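Protein kinase (Staphylococcus aureus subsp. aureus Mu50, PDB 3PY9) probably senses muropeptides through its extracellular PASTA repeats, in a membrane Ser/Thr kinase that would pass the signal on by phosphorylation inside the cell. Local coordinates at residues A[78-81]-A[82-85]; A[90-94]-A[95-99]; A[186-190]-A[191-195]. One frame throughout, in Å; residues are numbered along the deposited sequence.

Contact 1: A[78-81]-A[82-85]; sequences PNVI and GLPK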
loop_
_atom_site.group_PDB
_atom_site.type_symbol
_atom_site.label_atom_id
_atom_site.label_comp_id
_atom_site.label_asym_id
_atom_site.label_seq_id
_atom_site.Cartn_x
_atom_site.Cartn_y
_atom_site.Cartn_z
ATOM N N PRO A 78 -3.751 1.701 21.390
ATOM C CA PRO A 78 -2.558 1.089 20.828
ATOM C C PRO A 78 -2.573 1.117 19.290
ATOM O O PRO A 78 -3.634 1.309 18.680
ATOM C CB PRO A 78 -2.639 -0.348 21.335
ATOM C CG PRO A 78 -4.105 -0.605 21.486
ATOM C CD PRO A 78 -4.698 0.693 21.916
ATOM N N ASN A 79 -1.396 0.945 18.686
ATOM C CA ASN A 79 -1.258 0.853 17.230
ATOM C C ASN A 79 -1.257 -0.627 16.879
ATOM O O ASN A 79 -0.347 -1.375 17.290
ATOM C CB ASN A 79 0.038 1.536 16.761
ATOM C CG ASN A 79 0.131 1.663 15.247
ATOM O OD1 ASN A 79 0.762 0.846 14.592
ATOM N ND2 ASN A 79 -0.492 2.692 14.691
ATOM N N VAL A 80 -2.306 -1.052 16.172
ATOM C CA VAL A 80 -2.530 -2.476 15.856
ATOM C C VAL A 80 -2.527 -2.735 14.342
ATOM O O VAL A 80 -2.611 -3.874 13.891
ATOM C CB VAL A 80 -3.830 -3.048 16.522
ATOM C CG1 VAL A 80 -3.833 -2.815 18.040
ATOM C CG2 VAL A 80 -5.086 -2.435 15.912
ATOM N N ILE A 81 -2.440 -1.656 13.572
ATOM C CA ILE A 81 -2.332 -1.714 12.121
ATOM C C ILE A 81 -1.180 -2.620 11.683
ATOM O O ILE A 81 -0.045 -2.458 12.119
ATOM C CB ILE A 81 -2.139 -0.300 11.547
ATOM C CG1 ILE A 81 -3.453 0.484 11.647
ATOM C CG2 ILE A 81 -1.662 -0.367 10.107
ATOM C CD1 ILE A 81 -3.300 1.989 11.615
ATOM N N GLY A 82 -1.481 -3.597 10.841
ATOM C CA GLY A 82 -0.433 -4.474 10.322
ATOM C C GLY A 82 -0.181 -5.747 11.108
ATOM O O GLY A 82 0.522 -6.625 10.611
ATOM N N LEU A 83 -0.747 -5.853 12.315
ATOM C CA LEU A 83 -0.711 -7.097 13.110
ATOM C C LEU A 83 -1.798 -8.048 12.640
ATOM O O LEU A 83 -2.816 -7.587 12.115
ATOM C CB LEU A 83 -0.957 -6.808 14.597
ATOM C CG LEU A 83 -0.231 -5.643 15.279
ATOM C CD1 LEU A 83 -0.676 -5.538 16.729
ATOM C CD2 LEU A 83 1.316 -5.783 15.167
ATOM N N PRO A 84 -1.608 -9.378 12.848
ATOM C CA PRO A 84 -2.689 -10.346 12.605
ATOM C C PRO A 84 -3.868 -10.060 13.532
ATOM O O PRO A 84 -3.662 -9.541 14.626
ATOM C CB PRO A 84 -2.071 -11.694 12.986
ATOM C CG PRO A 84 -0.631 -11.487 13.035
ATOM C CD PRO A 84 -0.382 -10.038 13.333
ATOM N N LYS A 85 -5.075 -10.430 13.096
ATOM C CA LYS A 85 -6.319 -10.104 13.796
ATOM C C LYS A 85 -6.300 -10.419 15.278
ATOM O O LYS A 85 -6.684 -9.589 16.090
ATOM C CB LYS A 85 -7.530 -10.792 13.138
ATOM C CG LYS A 85 -8.863 -10.372 13.745
ATOM C CD LYS A 85 -10.058 -11.022 13.093
ATOM C CE LYS A 85 -10.280 -12.445 13.567
ATOM N NZ LYS A 85 -11.660 -12.913 13.215
#

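Contact 2: A[90-94]-A[95-99]; sequences QKLKS and LGLKD. With EU (europium ion), chain E.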
loop_
_atom_site.group_PDB
_atom_site.type_symbol
_atom_site.label_atom_id
_atom_site.label_comp_id
_atom_site.label_asym_id
_atom_site.label_seq_id
_atom_site.Cartn_x
_atom_site.Cartn_y
_atom_site.Cartn_z
ATOM N N GLN A 90 -6.168 -9.122 21.229
ATOM C CA GLN A 90 -5.494 -9.348 22.505
ATOM C C GLN A 90 -4.910 -8.038 23.036
ATOM O O GLN A 90 -5.193 -7.657 24.166
ATOM C CB GLN A 90 -4.423 -10.446 22.377
ATOM C CG GLN A 90 -4.998 -11.883 22.287
ATOM C CD GLN A 90 -3.938 -12.976 21.975
ATOM O OE1 GLN A 90 -2.751 -12.684 21.792
ATOM N NE2 GLN A 90 -4.385 -14.244 21.912
ATOM N N LYS A 91 -4.133 -7.337 22.208
ATOM C CA LYS A 91 -3.519 -6.055 22.580
ATOM C C LYS A 91 -4.551 -5.019 23.032
ATOM O O LYS A 91 -4.246 -4.136 23.840
ATOM C CB LYS A 91 -2.703 -5.496 21.410
ATOM C CG LYS A 91 -1.898 -4.233 21.719
ATOM C CD LYS A 91 -0.508 -4.568 22.250
ATOM C CE LYS A 91 0.095 -3.397 23.049
ATOM N NZ LYS A 91 1.412 -3.771 23.668
ATOM N N LEU A 92 -5.764 -5.125 22.491
ATOM C CA LEU A 92 -6.877 -4.264 22.884
ATOM C C LEU A 92 -7.479 -4.683 24.228
ATOM O O LEU A 92 -7.666 -3.841 25.116
ATOM C CB LEU A 92 -7.941 -4.217 21.784
ATOM C CG LEU A 92 -7.586 -3.256 20.641
ATOM C CD1 LEU A 92 -8.426 -3.509 19.397
ATOM C CD2 LEU A 92 -7.730 -1.811 21.098
ATOM N N LYS A 93 -7.756 -5.984 24.372
ATOM C CA LYS A 93 -8.239 -6.553 25.636
ATOM C C LYS A 93 -7.280 -6.247 26.781
ATOM O O LYS A 93 -7.713 -5.845 27.861
ATOM C CB LYS A 93 -8.442 -8.067 25.528
ATOM C CG LYS A 93 -9.892 -8.506 25.356
ATOM C CD LYS A 93 -10.023 -10.045 25.349
ATOM C CE LYS A 93 -10.130 -10.643 26.764
ATOM N NZ LYS A 93 -10.370 -12.127 26.754
ATOM N N SER A 94 -5.982 -6.425 26.527
ATOM C CA SER A 94 -4.938 -6.179 27.523
ATOM C C SER A 94 -5.035 -4.779 28.158
ATOM O O SER A 94 -4.416 -4.508 29.191
ATOM C CB SER A 94 -3.542 -6.439 26.924
ATOM O OG SER A 94 -3.042 -5.343 26.160
ATOM N N LEU A 95 -5.822 -3.903 27.539
ATOM C CA LEU A 95 -6.067 -2.571 28.081
ATOM C C LEU A 95 -7.525 -2.368 28.503
ATOM O O LEU A 95 -7.931 -1.246 28.827
ATOM C CB LEU A 95 -5.654 -1.500 27.069
ATOM C CG LEU A 95 -4.229 -1.527 26.514
ATOM C CD1 LEU A 95 -4.019 -0.377 25.524
ATOM C CD2 LEU A 95 -3.179 -1.483 27.629
ATOM N N GLY A 96 -8.300 -3.453 28.504
ATOM C CA GLY A 96 -9.714 -3.417 28.867
ATOM C C GLY A 96 -10.636 -2.976 27.741
ATOM O O GLY A 96 -11.826 -2.753 27.971
ATOM N N LEU A 97 -10.090 -2.851 26.527
ATOM C CA LEU A 97 -10.871 -2.492 25.337
ATOM C C LEU A 97 -11.488 -3.728 24.681
ATOM O O LEU A 97 -10.825 -4.432 23.914
ATOM C CB LEU A 97 -10.011 -1.718 24.332
ATOM C CG LEU A 97 -9.466 -0.361 24.796
ATOM C CD1 LEU A 97 -8.250 0.068 23.996
ATOM C CD2 LEU A 97 -10.562 0.701 24.773
ATOM N N LYS A 98 -12.762 -3.977 24.979
ATOM C CA LYS A 98 -13.428 -5.199 24.544
ATOM C C LYS A 98 -14.582 -4.985 23.548
ATOM O O LYS A 98 -15.061 -5.945 22.942
ATOM C CB LYS A 98 -13.894 -6.006 25.767
ATOM C CG LYS A 98 -12.792 -6.234 26.814
ATOM C CD LYS A 98 -13.215 -7.204 27.938
ATOM C CE LYS A 98 -12.326 -7.038 29.190
ATOM N NZ LYS A 98 -10.842 -7.140 28.925
ATOM N N ASP A 99 -15.021 -3.740 23.376
ATOM C CA ASP A 99 -16.091 -3.411 22.425
ATOM C C ASP A 99 -15.494 -3.175 21.027
ATOM O O ASP A 99 -15.327 -2.034 20.590
ATOM C CB ASP A 99 -16.892 -2.187 22.920
ATOM C CG ASP A 99 -17.859 -1.627 21.870
ATOM O OD1 ASP A 99 -18.219 -2.354 20.912
ATOM O OD2 ASP A 99 -18.270 -0.450 21.994
HETATM EU EU EU E . -20.658 -0.185 21.748
#

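Contact 3: A[186-190]-A[191-195]; sequences QSPKG and KSVDE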
loop_
_atom_site.group_PDB
_atom_site.type_symbol
_atom_site.label_atom_id
_atom_site.label_comp_id
_atom_site.label_asym_id
_atom_site.label_seq_id
_atom_site.Cartn_x
_atom_site.Cartn_y
_atom_site.Cartn_z
ATOM N N GLN A 186 1.203 -14.777 -23.476
ATOM C CA GLN A 186 0.614 -13.960 -22.400
ATOM C C GLN A 186 0.986 -14.480 -21.035
ATOM O O GLN A 186 0.910 -15.678 -20.770
ATOM C CB GLN A 186 -0.912 -13.933 -22.501
ATOM C CG GLN A 186 -1.625 -12.984 -21.509
ATOM C CD GLN A 186 -3.143 -13.113 -21.604
ATOM O OE1 GLN A 186 -3.681 -13.401 -22.686
ATOM N NE2 GLN A 186 -3.844 -12.920 -20.469
ATOM N N SER A 187 1.351 -13.553 -20.159
ATOM C CA SER A 187 1.745 -13.876 -18.811
ATOM C C SER A 187 1.367 -12.727 -17.879
ATOM O O SER A 187 1.772 -11.593 -18.113
ATOM C CB SER A 187 3.258 -14.097 -18.779
ATOM O OG SER A 187 3.664 -14.495 -17.496
ATOM N N PRO A 188 0.581 -13.022 -16.824
ATOM C CA PRO A 188 -0.110 -14.312 -16.605
ATOM C C PRO A 188 -1.386 -14.463 -17.441
ATOM O O PRO A 188 -1.796 -13.510 -18.113
ATOM C CB PRO A 188 -0.442 -14.270 -15.115
ATOM C CG PRO A 188 -0.662 -12.823 -14.860
ATOM C CD PRO A 188 0.374 -12.107 -15.690
ATOM N N LYS A 189 -2.000 -15.648 -17.397
ATOM C CA LYS A 189 -3.240 -15.948 -18.151
ATOM C C LYS A 189 -3.912 -17.128 -17.481
ATOM O O LYS A 189 -3.218 -17.940 -16.845
ATOM C CB LYS A 189 -2.917 -16.330 -19.624
ATOM C CG LYS A 189 -2.164 -17.689 -19.734
ATOM C CD LYS A 189 -1.516 -17.921 -21.096
ATOM C CE LYS A 189 -0.620 -19.168 -21.031
ATOM N NZ LYS A 189 -1.466 -20.365 -21.183
ATOM N N GLY A 190 -5.229 -17.238 -17.635
ATOM C CA GLY A 190 -5.985 -18.413 -17.167
ATOM C C GLY A 190 -6.020 -18.627 -15.662
ATOM O O GLY A 190 -6.122 -19.768 -15.169
ATOM N N LYS A 191 -5.988 -17.513 -14.934
ATOM C CA LYS A 191 -5.602 -17.479 -13.529
ATOM C C LYS A 191 -6.151 -16.188 -12.933
ATOM O O LYS A 191 -6.100 -15.165 -13.587
ATOM C CB LYS A 191 -4.066 -17.364 -13.505
ATOM C CG LYS A 191 -3.347 -18.128 -12.441
ATOM C CD LYS A 191 -1.923 -17.585 -12.237
ATOM C CE LYS A 191 -0.953 -18.055 -13.320
ATOM N NZ LYS A 191 0.466 -18.165 -12.787
ATOM N N SER A 192 -6.646 -16.213 -11.694
ATOM C CA SER A 192 -6.869 -14.965 -10.983
ATOM C C SER A 192 -5.606 -14.468 -10.281
ATOM O O SER A 192 -4.865 -15.245 -9.720
ATOM C CB SER A 192 -8.060 -15.046 -10.015
ATOM O OG SER A 192 -7.926 -16.099 -9.079
ATOM N N VAL A 193 -5.356 -13.166 -10.355
ATOM C CA VAL A 193 -4.184 -12.531 -9.739
ATOM C C VAL A 193 -4.635 -11.173 -9.162
ATOM O O VAL A 193 -5.742 -10.718 -9.450
ATOM C CB VAL A 193 -3.059 -12.283 -10.788
ATOM C CG1 VAL A 193 -2.664 -13.595 -11.531
ATOM C CG2 VAL A 193 -3.518 -11.261 -11.797
ATOM N N ASP A 194 -3.786 -10.536 -8.359
ATOM C CA ASP A 194 -4.112 -9.251 -7.730
ATOM C C ASP A 194 -4.682 -8.281 -8.753
ATOM O O ASP A 194 -4.099 -8.087 -9.832
ATOM C CB ASP A 194 -2.861 -8.596 -7.129
ATOM C CG ASP A 194 -2.244 -9.396 -6.007
ATOM O OD1 ASP A 194 -2.889 -10.309 -5.462
ATOM O OD2 ASP A 194 -1.089 -9.100 -5.654
ATOM N N GLU A 195 -5.807 -7.671 -8.412
ATOM C CA GLU A 195 -6.328 -6.503 -9.140
ATOM C C GLU A 195 -5.218 -5.506 -9.465
ATOM O O GLU A 195 -4.383 -5.197 -8.617
ATOM C CB GLU A 195 -7.421 -5.834 -8.295
ATOM C CG GLU A 195 -8.018 -4.547 -8.849
ATOM C CD GLU A 195 -9.119 -4.055 -7.965
ATOM O OE1 GLU A 195 -8.884 -3.985 -6.734
ATOM O OE2 GLU A 195 -10.217 -3.759 -8.499
#

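Contact 1: A[78-81]-A[82-85]
Val80 and Leu83 meet across a tight reversal of the chain, joined by one backbone hydrogen bond and one apolar contact. The bond runs from Leu83 N to Val80 O over 3.1 Å, with an N-H angle of 160° that is close to straight. Leu83 CG also comes within 3.3 Å of Val80 O.

Among side chains, the touching branch of leucine is CD1: Leu83 CD1 lies 4.0 Å from Val80 CB and 3.7 Å from Val80 CA, so the methyl rests nearer the base of the valine than its methyls. Leucine reaches it because CG stands anti to its own carbonyl carbon (chi1 -45°), which turns the branched end back over the residue three places earlier.

These four residues, Val80 to Leu83, form a type II beta turn within the second PASTA repeat, linking strand 74-76 to helix 85-93. Gly82 occupies the third position with phi 92°, where a CB would run into the carbonyl oxygen of Ile81. Directly after the turn, Pro84 takes the N-cap position of the helix.

Outward contacts tie the turn to strand 115-118, where Gly82 and Leu83 both make backbone hydrogen bonds with Ile115 and the side chains of Asn79, Val80 and Ile81 all touch Gln118. Val80, which is buried, also meets Ala88 of the helix and Leu135 of strand 133-138.

Contact 2: A[90-94]-A[95-99]
Leu97 folds back against Leu92, the residue five places earlier in the last turn of helix 85-93. Leu97 CB sits 3.3 Å from Leu92 O, and Leu97 CG, anti to the carbonyl carbon (chi1 -63°), continues past the same oxygen at 3.9 Å. From there Leu97 CD1 reaches Leu92 CD2 at 3.5 Å, tighter than usual for two methyls, the two side chains meeting at a slant. Both leucines are buried, and Leu92 also touches Met77.

The backbone beneath this pair turns sharply. Leu97 N donates to Leu92 O at 3.0 Å, with a bent N-H angle of 142°. Gly96 has a positive phi of 82°, and Gly96 N donates to Lys93 O, at an unusually short modelled distance. Ser94 OG turns back to Lys91 O at 2.9 Å, approaching from above the carbonyl plane. On the outer face, Lys98 crosses Lys93 at about a right angle, their NZ atoms 5.5 Å apart.

Beyond the turn, Asp99 OD2 binds europium at 2.4 Å; Asp130 OD1 binds the same ion, and Asn132, also part of the site, donates from its backbone N to Asp99 OD2. The pairing of Leu97 N with Leu92 O and Gly96 N with Lys93 O is the Schellman motif, with Gly96 as C-prime, that ends this PASTA helix.

Contact 3: A[186-190]-A[191-195]
Pro188 lays the CG corner of its ring against Val193, with its CG 4.0 Å from Val193 CG1, and the two side chains approach obliquely. That methyl stands anti to the valine's carbonyl carbon (chi1 -55°), on the side where the proline lies. A second, looser contact comes from Lys191: its chain, bent at chi3, brings Lys191 CE to 4.2 Å from Pro188 CB, and the amine then leads away from the ring.

The peptide bond before Pro188 is cis, and Gly190 follows with a positive phi; together they carry the chain out of strand 183-187 and into strand 191-194. In this third PASTA repeat the two strands belong to different sheets: 183-187 pairs with 198-204, whereas 191-194 pairs with 143-146, to which Lys191 and Val193 make backbone hydrogen bonds.

No hydrogen bond joins 186-190 to 191-195. Within the first of these, Gln186 NE2 donates to Pro188 O over 3.2 Å at 142°, in the carbonyl plane and on a lone pair, although the acceptor is tilted 23° from the amide plane. The same amide is held again from outside, its OE1 by Phe149 N and its NE2 by Glu147 O, which fixes which way round it lies.

Contacts 1, 2 and 3 follow one another along the chain, the first two within the second PASTA repeat and the last in the third. Contacts 1 and 2 lie at the two ends of helix 85-93, with centres 12 Å apart, and they touch through Pro78: Pro78 CG is 3.8 Å from Leu92 CD2 and Pro78 CD is 3.8 Å from Leu95 CD1. The lead-in to the helix therefore packs against its exit. The centre of contact 3 is 30 Å from that of contact 1 and 41 Å from that of contact 2, without touching either. This separation, with a radius of gyration of 40 Å for the chain, fits an extended chain of repeats.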